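SnoN,Epimerase SnoN (Streptomyces nogalater, PDB 5EP9) is an epimerase of nogalamycin biosynthesis that binds iron and 2-oxoglutarate and probably works as a 2-oxoglutarate-dependent non-heme iron enzyme. Local coordinates at residues R35-Y40 and E111-S116; G44-P49 and C216-A221; L118-L123 and R279-R284; L157-A162 and A241-A246. One frame throughout, in Å; residues are numbered along the deposited sequence.

Interaction 1 (R35-Y40 and E111-S116)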
# COMPACT_ATOMS: atom_id res chain seq x y z
N ARG A 35 -11.67 12.72 13.55
CA ARG A 35 -10.46 12.55 14.41
C ARG A 35 -9.44 11.68 13.75
O ARG A 35 -8.25 11.98 13.72
CB ARG A 35 -10.80 12.04 15.82
CG ARG A 35 -11.29 13.20 16.73
CD ARG A 35 -11.52 12.78 18.19
NE ARG A 35 -12.07 11.40 18.31
CZ ARG A 35 -13.35 11.06 18.48
NH1 ARG A 35 -14.35 11.95 18.56
NH2 ARG A 35 -13.64 9.76 18.52
N LEU A 36 -9.96 10.69 13.11
CA LEU A 36 -9.12 9.76 12.35
C LEU A 36 -8.43 10.42 11.16
O LEU A 36 -7.23 10.24 10.91
CB LEU A 36 -10.00 8.63 11.87
CG LEU A 36 -9.22 7.51 11.26
CD1 LEU A 36 -8.82 6.48 12.34
CD2 LEU A 36 -10.12 6.87 10.26
N ALA A 37 -9.20 11.20 10.41
CA ALA A 37 -8.68 11.95 9.27
C ALA A 37 -7.60 12.99 9.76
O ALA A 37 -6.65 13.26 9.07
CB ALA A 37 -9.79 12.65 8.52
N ALA A 38 -7.88 13.61 10.87
CA ALA A 38 -7.00 14.64 11.40
C ALA A 38 -5.64 14.01 11.80
O ALA A 38 -4.59 14.54 11.51
CB ALA A 38 -7.63 15.35 12.58
N ARG A 39 -5.70 12.84 12.40
CA ARG A 39 -4.52 12.02 12.65
C ARG A 39 -3.78 11.67 11.39
O ARG A 39 -2.55 11.88 11.31
CB ARG A 39 -4.84 10.73 13.43
CG ARG A 39 -4.71 10.89 14.94
CD ARG A 39 -4.71 9.54 15.69
NE ARG A 39 -6.09 9.13 15.82
CZ ARG A 39 -6.61 7.89 15.64
NH1 ARG A 39 -5.89 6.78 15.27
NH2 ARG A 39 -7.93 7.78 15.80
N TYR A 40 -4.50 11.20 10.39
CA TYR A 40 -3.87 10.94 9.05
C TYR A 40 -3.13 12.20 8.47
O TYR A 40 -2.01 12.14 7.99
CB TYR A 40 -4.87 10.41 8.06
CG TYR A 40 -4.29 10.19 6.69
CD1 TYR A 40 -3.45 9.13 6.46
CD2 TYR A 40 -4.59 11.02 5.62
CE1 TYR A 40 -2.92 8.90 5.18
CE2 TYR A 40 -4.03 10.82 4.33
CZ TYR A 40 -3.22 9.78 4.13
OH TYR A 40 -2.64 9.53 2.93
N GLU A 111 -11.10 7.35 0.77
CA GLU A 111 -11.59 8.55 0.16
C GLU A 111 -11.80 9.63 1.19
O GLU A 111 -11.53 10.80 0.88
CB GLU A 111 -12.91 8.37 -0.66
CG GLU A 111 -12.70 7.56 -1.91
CD GLU A 111 -13.81 7.72 -2.97
OE1 GLU A 111 -14.95 8.09 -2.62
OE2 GLU A 111 -13.49 7.42 -4.14
N TYR A 112 -12.31 9.28 2.37
CA TYR A 112 -12.48 10.25 3.40
C TYR A 112 -11.08 10.81 3.82
O TYR A 112 -10.90 11.96 3.96
CB TYR A 112 -13.20 9.67 4.62
CG TYR A 112 -13.70 10.74 5.59
CD1 TYR A 112 -14.94 11.35 5.45
CD2 TYR A 112 -12.89 11.15 6.65
CE1 TYR A 112 -15.37 12.33 6.34
CE2 TYR A 112 -13.29 12.14 7.54
CZ TYR A 112 -14.51 12.73 7.39
OH TYR A 112 -14.88 13.71 8.28
N LEU A 113 -10.09 9.95 3.97
CA LEU A 113 -8.76 10.38 4.40
C LEU A 113 -8.07 11.24 3.36
O LEU A 113 -7.44 12.24 3.69
CB LEU A 113 -7.88 9.21 4.68
CG LEU A 113 -8.28 8.30 5.84
CD1 LEU A 113 -7.35 7.08 5.93
CD2 LEU A 113 -8.29 9.02 7.15
N ALA A 114 -8.19 10.84 2.09
CA ALA A 114 -7.58 11.57 1.03
C ALA A 114 -8.27 12.88 0.78
O ALA A 114 -7.69 13.76 0.25
CB ALA A 114 -7.57 10.75 -0.26
N GLY A 115 -9.55 12.96 1.06
CA GLY A 115 -10.34 14.13 0.82
C GLY A 115 -10.82 14.30 -0.62
O GLY A 115 -11.25 15.37 -0.97
N SER A 116 -10.70 13.28 -1.46
CA SER A 116 -11.17 13.36 -2.87
C SER A 116 -11.59 11.97 -3.40
O SER A 116 -11.24 10.95 -2.81
CB SER A 116 -10.00 13.90 -3.80
OG SER A 116 -9.05 12.85 -4.22

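Interaction 2 (G44-P49 and C216-A221). With AKG (2-oxoglutaric acid), chain E.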
# COMPACT_ATOMS: atom_id res chain seq x y z
N GLY A 44 0.60 11.46 8.73
CA GLY A 44 0.92 10.86 7.42
C GLY A 44 0.61 9.39 7.35
O GLY A 44 0.94 8.74 6.36
N TYR A 45 0.05 8.86 8.43
CA TYR A 45 -0.44 7.50 8.47
C TYR A 45 -1.51 7.42 9.49
O TYR A 45 -1.59 8.24 10.38
CB TYR A 45 0.69 6.49 8.81
CG TYR A 45 1.05 6.50 10.26
CD1 TYR A 45 1.84 7.49 10.78
CD2 TYR A 45 0.49 5.56 11.13
CE1 TYR A 45 2.14 7.53 12.14
CE2 TYR A 45 0.81 5.57 12.48
CZ TYR A 45 1.61 6.55 12.96
OH TYR A 45 1.85 6.61 14.27
N VAL A 46 -2.27 6.34 9.43
CA VAL A 46 -3.19 6.03 10.52
C VAL A 46 -3.45 4.55 10.62
O VAL A 46 -3.45 3.82 9.56
CB VAL A 46 -4.46 6.90 10.35
CG1 VAL A 46 -5.46 6.32 9.37
CG2 VAL A 46 -5.09 7.17 11.65
N HIS A 47 -3.66 4.09 11.83
CA HIS A 47 -4.03 2.72 12.11
C HIS A 47 -5.54 2.65 12.26
O HIS A 47 -6.11 3.37 13.06
CB HIS A 47 -3.33 2.27 13.42
CG HIS A 47 -3.72 0.92 13.93
ND1 HIS A 47 -3.71 0.60 15.26
CD2 HIS A 47 -4.13 -0.20 13.30
CE1 HIS A 47 -4.06 -0.65 15.43
NE2 HIS A 47 -4.33 -1.16 14.25
N VAL A 48 -6.15 1.68 11.59
CA VAL A 48 -7.60 1.41 11.73
C VAL A 48 -7.81 -0.03 12.13
O VAL A 48 -7.64 -0.91 11.30
CB VAL A 48 -8.44 1.68 10.43
CG1 VAL A 48 -9.93 1.49 10.68
CG2 VAL A 48 -8.22 3.09 9.94
N PRO A 49 -8.19 -0.27 13.36
CA PRO A 49 -8.44 -1.70 13.73
C PRO A 49 -9.73 -2.32 13.15
O PRO A 49 -10.67 -1.63 12.91
CB PRO A 49 -8.55 -1.67 15.24
CG PRO A 49 -8.96 -0.26 15.57
CD PRO A 49 -8.41 0.65 14.49
N CYS A 216 -5.85 -2.51 9.53
CA CYS A 216 -4.99 -1.94 8.49
C CYS A 216 -4.34 -0.66 8.95
O CYS A 216 -4.72 -0.03 9.97
CB CYS A 216 -5.75 -1.71 7.17
SG CYS A 216 -6.86 -0.33 7.18
N THR A 217 -3.37 -0.28 8.16
CA THR A 217 -2.88 1.09 8.14
C THR A 217 -3.19 1.72 6.78
O THR A 217 -3.30 1.02 5.77
CB THR A 217 -1.41 1.20 8.43
OG1 THR A 217 -0.65 0.32 7.59
CG2 THR A 217 -1.13 0.83 9.88
N PHE A 218 -3.32 3.05 6.81
CA PHE A 218 -3.20 3.89 5.65
C PHE A 218 -1.99 4.76 5.80
O PHE A 218 -1.75 5.32 6.87
CB PHE A 218 -4.40 4.77 5.49
CG PHE A 218 -5.67 4.01 5.17
CD1 PHE A 218 -6.46 3.57 6.18
CD2 PHE A 218 -6.02 3.75 3.84
CE1 PHE A 218 -7.63 2.86 5.92
CE2 PHE A 218 -7.19 3.10 3.56
CZ PHE A 218 -8.02 2.65 4.60
N HIS A 219 -1.18 4.84 4.74
CA HIS A 219 -0.10 5.83 4.72
C HIS A 219 -0.01 6.61 3.43
O HIS A 219 -0.09 6.09 2.30
CB HIS A 219 1.24 5.22 5.16
CG HIS A 219 1.86 4.30 4.18
ND1 HIS A 219 1.57 2.96 4.16
CD2 HIS A 219 2.81 4.51 3.25
CE1 HIS A 219 2.34 2.37 3.25
NE2 HIS A 219 3.08 3.29 2.67
N HIS A 220 0.31 7.86 3.63
CA HIS A 220 0.57 8.84 2.55
C HIS A 220 1.84 8.49 1.76
O HIS A 220 2.80 7.96 2.26
CB HIS A 220 0.69 10.24 3.19
CG HIS A 220 0.67 11.41 2.25
ND1 HIS A 220 1.76 11.79 1.48
CD2 HIS A 220 -0.28 12.35 2.02
CE1 HIS A 220 1.46 12.85 0.77
NE2 HIS A 220 0.26 13.24 1.13
N ALA A 221 1.81 8.81 0.50
CA ALA A 221 2.89 8.49 -0.45
C ALA A 221 4.22 9.21 -0.15
O ALA A 221 5.24 8.82 -0.71
CB ALA A 221 2.43 8.88 -1.86
C1 AKG E . 4.26 -0.09 1.36
O1 AKG E . 4.33 1.02 0.77
O2 AKG E . 3.17 -0.66 1.57
C2 AKG E . 5.50 -0.73 1.87
O5 AKG E . 6.59 -0.16 1.68
C3 AKG E . 5.35 -2.09 2.59
C4 AKG E . 6.60 -2.64 3.26
C5 AKG E . 6.46 -3.98 3.94
O3 AKG E . 5.34 -4.52 3.99
O4 AKG E . 7.48 -4.57 4.40

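Interaction 3 (L118-L123 and R279-R284)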
# COMPACT_ATOMS: atom_id res chain seq x y z
N LEU A 118 -11.20 8.70 -5.55
CA LEU A 118 -10.06 7.92 -5.81
C LEU A 118 -10.33 6.82 -6.81
O LEU A 118 -11.45 6.41 -7.01
CB LEU A 118 -9.53 7.29 -4.53
CG LEU A 118 -9.07 8.22 -3.37
CD1 LEU A 118 -8.83 7.34 -2.15
CD2 LEU A 118 -7.82 9.03 -3.70
N ARG A 119 -9.24 6.32 -7.35
CA ARG A 119 -9.16 5.12 -8.16
C ARG A 119 -8.15 4.15 -7.59
O ARG A 119 -7.21 4.53 -6.89
CB ARG A 119 -8.71 5.45 -9.58
CG ARG A 119 -9.70 6.19 -10.42
CD ARG A 119 -9.09 6.76 -11.69
NE ARG A 119 -10.08 7.51 -12.45
CZ ARG A 119 -11.09 6.93 -13.13
NH1 ARG A 119 -11.21 5.62 -13.27
NH2 ARG A 119 -11.98 7.68 -13.71
N LEU A 120 -8.37 2.88 -7.89
CA LEU A 120 -7.41 1.84 -7.55
C LEU A 120 -6.32 1.88 -8.60
O LEU A 120 -6.60 1.90 -9.77
CB LEU A 120 -8.04 0.47 -7.54
CG LEU A 120 -7.12 -0.75 -7.47
CD1 LEU A 120 -6.43 -0.83 -6.12
CD2 LEU A 120 -7.90 -2.06 -7.71
N PHE A 121 -5.05 1.81 -8.13
CA PHE A 121 -3.87 1.70 -9.00
C PHE A 121 -3.35 0.30 -9.07
O PHE A 121 -3.11 -0.27 -10.13
CB PHE A 121 -2.72 2.66 -8.56
CG PHE A 121 -1.47 2.49 -9.37
CD1 PHE A 121 -1.46 2.79 -10.72
CD2 PHE A 121 -0.28 2.11 -8.78
CE1 PHE A 121 -0.32 2.67 -11.46
CE2 PHE A 121 0.88 1.98 -9.52
CZ PHE A 121 0.85 2.24 -10.86
N LYS A 122 -3.17 -0.26 -7.90
CA LYS A 122 -2.82 -1.71 -7.81
C LYS A 122 -2.99 -2.29 -6.41
O LYS A 122 -3.01 -1.55 -5.39
CB LYS A 122 -1.37 -1.94 -8.23
CG LYS A 122 -0.44 -1.34 -7.21
CD LYS A 122 1.00 -1.53 -7.60
CE LYS A 122 1.73 -0.84 -6.50
NZ LYS A 122 3.15 -1.07 -6.68
N LEU A 123 -3.16 -3.62 -6.37
CA LEU A 123 -3.05 -4.36 -5.13
C LEU A 123 -1.94 -5.37 -5.23
O LEU A 123 -1.88 -6.12 -6.21
CB LEU A 123 -4.33 -5.02 -4.74
CG LEU A 123 -4.32 -5.76 -3.37
CD1 LEU A 123 -5.63 -5.66 -2.64
CD2 LEU A 123 -3.91 -7.23 -3.49
N ARG A 279 -9.60 -1.13 -15.51
CA ARG A 279 -8.20 -1.35 -15.11
C ARG A 279 -7.75 -0.46 -13.91
O ARG A 279 -6.88 -0.80 -13.15
CB ARG A 279 -7.31 -1.12 -16.32
CG ARG A 279 -5.82 -1.26 -16.04
CD ARG A 279 -5.47 -2.56 -15.31
NE ARG A 279 -4.05 -2.62 -15.11
CZ ARG A 279 -3.39 -2.09 -14.06
NH1 ARG A 279 -4.05 -1.50 -13.06
NH2 ARG A 279 -2.04 -2.16 -14.03
N PHE A 280 -8.39 0.69 -13.76
CA PHE A 280 -8.06 1.73 -12.72
C PHE A 280 -9.32 2.24 -12.10
O PHE A 280 -9.67 3.41 -12.26
CB PHE A 280 -7.26 2.88 -13.28
CG PHE A 280 -5.98 2.47 -13.93
CD1 PHE A 280 -4.92 2.06 -13.17
CD2 PHE A 280 -5.81 2.53 -15.33
CE1 PHE A 280 -3.70 1.69 -13.76
CE2 PHE A 280 -4.61 2.16 -15.92
CZ PHE A 280 -3.55 1.74 -15.13
N PRO A 281 -10.08 1.35 -11.44
CA PRO A 281 -11.49 1.66 -11.22
C PRO A 281 -11.68 2.73 -10.18
O PRO A 281 -11.03 2.71 -9.12
CB PRO A 281 -12.10 0.30 -10.78
CG PRO A 281 -10.92 -0.38 -10.14
CD PRO A 281 -9.78 -0.03 -11.05
N LEU A 282 -12.69 3.53 -10.40
CA LEU A 282 -13.23 4.38 -9.38
C LEU A 282 -13.62 3.53 -8.15
O LEU A 282 -14.21 2.50 -8.28
CB LEU A 282 -14.43 5.14 -9.89
CG LEU A 282 -14.18 6.21 -10.96
CD1 LEU A 282 -15.47 6.61 -11.66
CD2 LEU A 282 -13.45 7.41 -10.33
N LEU A 283 -13.28 3.99 -6.94
CA LEU A 283 -13.71 3.31 -5.73
C LEU A 283 -15.15 3.52 -5.39
O LEU A 283 -15.70 2.80 -4.61
CB LEU A 283 -12.86 3.74 -4.53
CG LEU A 283 -11.38 3.57 -4.62
CD1 LEU A 283 -10.73 3.80 -3.28
CD2 LEU A 283 -10.93 2.25 -5.22
N ARG A 284 -15.78 4.55 -5.91
CA ARG A 284 -17.19 4.77 -5.65
C ARG A 284 -17.91 5.07 -6.97
O ARG A 284 -17.46 5.89 -7.72
CB ARG A 284 -17.33 5.88 -4.62
CG ARG A 284 -18.72 6.45 -4.39
CD ARG A 284 -18.66 7.67 -3.48
NE ARG A 284 -18.03 8.80 -4.23
CZ ARG A 284 -17.19 9.76 -3.77
NH1 ARG A 284 -16.83 9.82 -2.49
NH2 ARG A 284 -16.70 10.68 -4.60
O HOH W 1 -14.16 7.30 -6.66
O HOH W 2 -0.81 -0.85 -11.86

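Interaction 4 (L157-A162 and A241-A246). With AKG (2-oxoglutaric acid), chain E.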
# COMPACT_ATOMS: atom_id res chain seq x y z
N LEU A 157 -2.12 7.30 -1.66
CA LEU A 157 -2.09 6.59 -0.35
C LEU A 157 -2.23 5.07 -0.47
O LEU A 157 -2.87 4.56 -1.42
CB LEU A 157 -3.10 7.12 0.64
CG LEU A 157 -4.55 6.78 0.49
CD1 LEU A 157 -5.31 7.37 1.69
CD2 LEU A 157 -5.06 7.53 -0.71
N THR A 158 -1.67 4.39 0.52
CA THR A 158 -1.57 2.96 0.54
C THR A 158 -2.32 2.36 1.76
O THR A 158 -2.12 2.78 2.85
CB THR A 158 -0.12 2.54 0.53
OG1 THR A 158 0.50 2.99 -0.68
CG2 THR A 158 0.03 1.03 0.69
N ALA A 159 -3.21 1.39 1.52
CA ALA A 159 -3.85 0.58 2.56
C ALA A 159 -3.12 -0.75 2.73
O ALA A 159 -3.02 -1.52 1.79
CB ALA A 159 -5.28 0.29 2.21
N TRP A 160 -2.56 -0.99 3.92
CA TRP A 160 -1.80 -2.19 4.20
C TRP A 160 -2.63 -2.99 5.19
O TRP A 160 -2.87 -2.54 6.31
CB TRP A 160 -0.45 -1.81 4.80
CG TRP A 160 0.67 -2.82 4.87
CD1 TRP A 160 1.79 -2.84 4.09
CD2 TRP A 160 0.84 -3.84 5.84
NE1 TRP A 160 2.64 -3.82 4.50
CE2 TRP A 160 2.05 -4.51 5.52
CE3 TRP A 160 0.00 -4.38 6.84
CZ2 TRP A 160 2.52 -5.56 6.26
CZ3 TRP A 160 0.48 -5.49 7.60
CH2 TRP A 160 1.74 -6.04 7.31
N VAL A 161 -3.10 -4.14 4.73
CA VAL A 161 -4.12 -4.90 5.51
C VAL A 161 -3.46 -6.15 6.05
O VAL A 161 -2.94 -6.97 5.24
CB VAL A 161 -5.33 -5.27 4.60
CG1 VAL A 161 -6.36 -6.06 5.34
CG2 VAL A 161 -5.93 -4.03 4.04
N ALA A 162 -3.49 -6.32 7.35
CA ALA A 162 -2.93 -7.50 7.95
C ALA A 162 -3.90 -8.71 7.80
O ALA A 162 -5.03 -8.59 8.20
CB ALA A 162 -2.67 -7.30 9.40
N ALA A 241 -2.46 -2.00 -1.07
CA ALA A 241 -3.15 -1.42 -2.16
C ALA A 241 -2.88 0.07 -2.25
O ALA A 241 -3.04 0.78 -1.28
CB ALA A 241 -4.67 -1.64 -2.03
N VAL A 242 -2.56 0.52 -3.44
CA VAL A 242 -2.31 1.94 -3.75
C VAL A 242 -3.54 2.54 -4.46
O VAL A 242 -4.03 1.99 -5.41
CB VAL A 242 -1.08 2.07 -4.67
CG1 VAL A 242 -0.82 3.51 -5.04
CG2 VAL A 242 0.15 1.46 -3.98
N TYR A 243 -4.06 3.56 -3.84
CA TYR A 243 -5.12 4.39 -4.34
C TYR A 243 -4.59 5.80 -4.76
O TYR A 243 -3.67 6.38 -4.13
CB TYR A 243 -6.17 4.59 -3.27
CG TYR A 243 -6.68 3.26 -2.75
CD1 TYR A 243 -7.42 2.43 -3.56
CD2 TYR A 243 -6.35 2.80 -1.48
CE1 TYR A 243 -7.87 1.20 -3.12
CE2 TYR A 243 -6.82 1.56 -1.05
CZ TYR A 243 -7.56 0.76 -1.85
OH TYR A 243 -8.03 -0.46 -1.41
N MET A 244 -5.18 6.31 -5.81
CA MET A 244 -4.75 7.53 -6.45
C MET A 244 -5.95 8.38 -6.71
O MET A 244 -7.04 7.90 -6.90
CB MET A 244 -4.00 7.26 -7.76
CG MET A 244 -4.84 6.57 -8.84
SD MET A 244 -3.71 6.00 -10.17
CE MET A 244 -4.96 5.15 -11.15
N ASP A 245 -5.69 9.66 -6.82
CA ASP A 245 -6.70 10.64 -7.24
C ASP A 245 -7.38 10.20 -8.51
O ASP A 245 -6.72 9.73 -9.44
CB ASP A 245 -6.01 11.93 -7.56
CG ASP A 245 -6.97 13.11 -7.57
OD1 ASP A 245 -7.83 13.28 -8.44
OD2 ASP A 245 -6.79 13.98 -6.68
N ALA A 246 -8.69 10.36 -8.55
CA ALA A 246 -9.44 9.99 -9.73
C ALA A 246 -9.04 10.76 -11.01
O ALA A 246 -9.31 10.31 -12.09
CB ALA A 246 -10.93 10.16 -9.48
C1 AKG E . 4.26 -0.09 1.36
O1 AKG E . 4.33 1.02 0.77
O2 AKG E . 3.17 -0.66 1.57
C2 AKG E . 5.50 -0.73 1.87
O5 AKG E . 6.59 -0.16 1.68
C3 AKG E . 5.35 -2.09 2.59
C4 AKG E . 6.60 -2.64 3.26
C5 AKG E . 6.46 -3.98 3.94
O3 AKG E . 5.34 -4.52 3.99
O4 AKG E . 7.48 -4.57 4.40

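Interaction 1 (R35-Y40 and E111-S116)
Leu36 opens a helix-to-helix contact in which helix 30-43 meets the C-terminal end of helix 104-114, two helices lying against the large sheet of a cupin-type double-stranded beta-helix fold. Both belong to the 14-202 part of this engineered chain. No hydrogen bond crosses between the segments; they meet through apolar and CH-pi contacts. Leu36 CD2 meets Leu113 CD2 methyl to methyl at 4.2 Å. One residue on, the small Ala37 lets the backbones close in, its CA standing 5.1 Å from Leu113 CA. Leu113 CD2 rests 3.6 Å from Ala37 CA, while Ala37 CB comes up to the edge of the Tyr112 ring, 3.7 Å from CE2 and near the ring plane. At the end of the segment Tyr40 holds CG opposite its own backbone N (chi1 178°), which carries the ring across the flank of Leu113. Leu113 CB then sits over one ring face in a CH-pi contact, 4.3 Å from the Tyr40 ring centroid and 25° off the normal. Farther out, Tyr40 touches His220 and Leu157 of the sheet, and Leu113 touches Phe218. With an alanine at Tyr40 the ring over Leu113 CB is gone, which would probably leave a gap between the two helices and the sheet. The ring also passes beside the helix backbone, with Tyr40 CD2 3.7 Å from Leu113 O.

Interaction 2 (G44-P49 and C216-A221)
Strand 45-48, outermost at one side of the large sheet in the double-stranded beta-helix, pairs antiparallel with 216-220, the strand that carries His219 into the 2-oxoglutarate pocket. In this engineered chain the pairing joins the 14-202 part to the 203-305 part. Val46 and Phe218 exchange both backbone bonds, Val46 N to Phe218 O at 2.8 Å and Phe218 N to Val46 O at 2.9 Å, and Val48 and Cys216 form the next hydrogen-bonded pair in the same manner. At the other end Gly44, with positive phi just after helix 30-43, accepts His220 N on its O at 2.9 Å, an oxygen also bonded by Thr223 OG1. On the face turned to the helices, Val48 CG2 approaches the Phe218 ring at its edge, 4.1 Å from CE1. On the other face the His47 ring sets its edge toward Cys216 O, CD2 lying 3.4 Å from that oxygen, while His47 NE2 is held by Asp215. Tyr45 CB and His219 CB touch at 3.9 Å, but the His219 ring turns away from strand 45-48 (chi1 72°) toward the cosubstrate. There His219 NE2 bonds chiefly to Asp144 OD2, an iron ligand, and also makes a weak, bent bond (3.2 Å, 130°) to O1 of 2-oxoglutarate. A leucine in place of His219 would probably leave both Asp144 and the cosubstrate carboxylate without this polar mate. The chemistry is consistent with a second-shell imidazole that links cosubstrate to metal ligand.

Interaction 3 (L118-L123 and R279-R284)
Leu118 and Leu283 begin a run of bonds by which residues 279-284, an irregular segment of the 203-305 part of this engineered chain, lie along strand 118-128 of the 14-202 part. Leu118 O is gripped twice, by Leu283 N at 3.0 Å and by a water at 2.9 Å that in turn accepts Arg284 N. Leu120 N is satisfied by Pro281 O at 2.9 Å. Between these two bonds Arg119 and Leu282 form a single backbone bridge. The Arg119 side chain, extended from CG to NE, doubles the hold: NH1 donates to Phe280 O at 2.9 Å, with the oxygen lying in the guanidinium plane, and NE is taken by Ala246 O. One face of this planar group is covered by Leu282, whose CD2 is 3.7 Å from CZ of Arg119, so bonds at the edge and a methyl on the face together limit its rotation. Phe121 O accepts a weak 3.3 Å bond from Arg279 NH1 and a firmer one from a second water. That water accepts Arg279 NH2 at 2.8 Å, while NH2 also bonds to Pro262 O. Apolar contacts fill in around the polar ones: Leu283 CD1 meets Leu118 CB, and the Phe121 and Phe280 side chains run side by side, pointing the same way, with Phe121 CD1 3.9 Å from Phe280 CE1. On its opposite side the strand joins 236-245, where Phe121 and Lys122 both face Val242, a classic beta bulge. The contact itself lays an irregular C-terminal segment, by a single bridge, along one edge of a double-stranded beta-helix strand.

Interaction 4 (L157-A162 and A241-A246)
Leu157 and Tyr243 lead an antiparallel pairing at the middle of the large sheet of the double-stranded beta-helix, strand 157-162 of the 14-202 part lying beside strand 236-245 of the 203-305 part of this engineered chain. The short segments run at 153° to each other. Four backbone bonds tie them: Leu157 and Tyr243 exchange two, with Tyr243 N to Leu157 O at 2.9 Å, and Ala159 and Ala241 exchange two more, with Ala159 N to Ala241 O at 2.9 Å. Between them Thr158 and Val242 form a non-hydrogen-bonded pair, where Thr158 CA comes 3.2 Å from Ala241 O in a CA-H...O contact.

Apolar packing gathers on the face turned to helix 104-114. Leu157 CD2 rests 4.1 Å from Tyr243 CB, and the tyrosine ring, its CG placed beside the backbone N (chi1 -55°), reaches along the face until Ala159 CB stands at its edge, 3.8 Å from CE2. The phenol end is fixed by a hydrogen bond from Tyr243 OH to Ala101 O, and Ile106 packs on the same residue.

Ligand contacts belong to the face of Thr158 and Trp160. Thr158 OG1 packs 3.7 Å from Val242 CG2, while the threonine methyl CG2 turns to the 2-oxoglutarate, 3.7 Å from O2. Trp160, which points away from residues 241-246 and touches Arg236 and Ser238 farther along the same strand, brings its indole edge to the cosubstrate. 2-Oxoglutarate is also hydrogen-bonded by Arg236, Ser240 and Thr139. Trp160 NE1 donates to O3 of 2-oxoglutarate at 2.8 Å.

In the fold
Interactions 2 and 4 are neighbours in one sheet: strands 216-220 and 157-162 bond to each other, and both contacts touch 2-oxoglutarate, so regular backbone bonding there carries pocket side chains. Interaction 4 lies nearest the centre of the chain. Interaction 1, without a hydrogen bond between its segments, packs on the sheet as a helix layer, with Leu113 resting on Phe218 and Tyr40 on Leu157. Interaction 3 is only partly buried and reaches the same sheet through the bonds of strand 118-128 to 236-245; its side-chain donors and waters supplement a short backbone bridge. A salt bridge from Glu111 to Arg284 ties interaction 3 back to the helix of interaction 1.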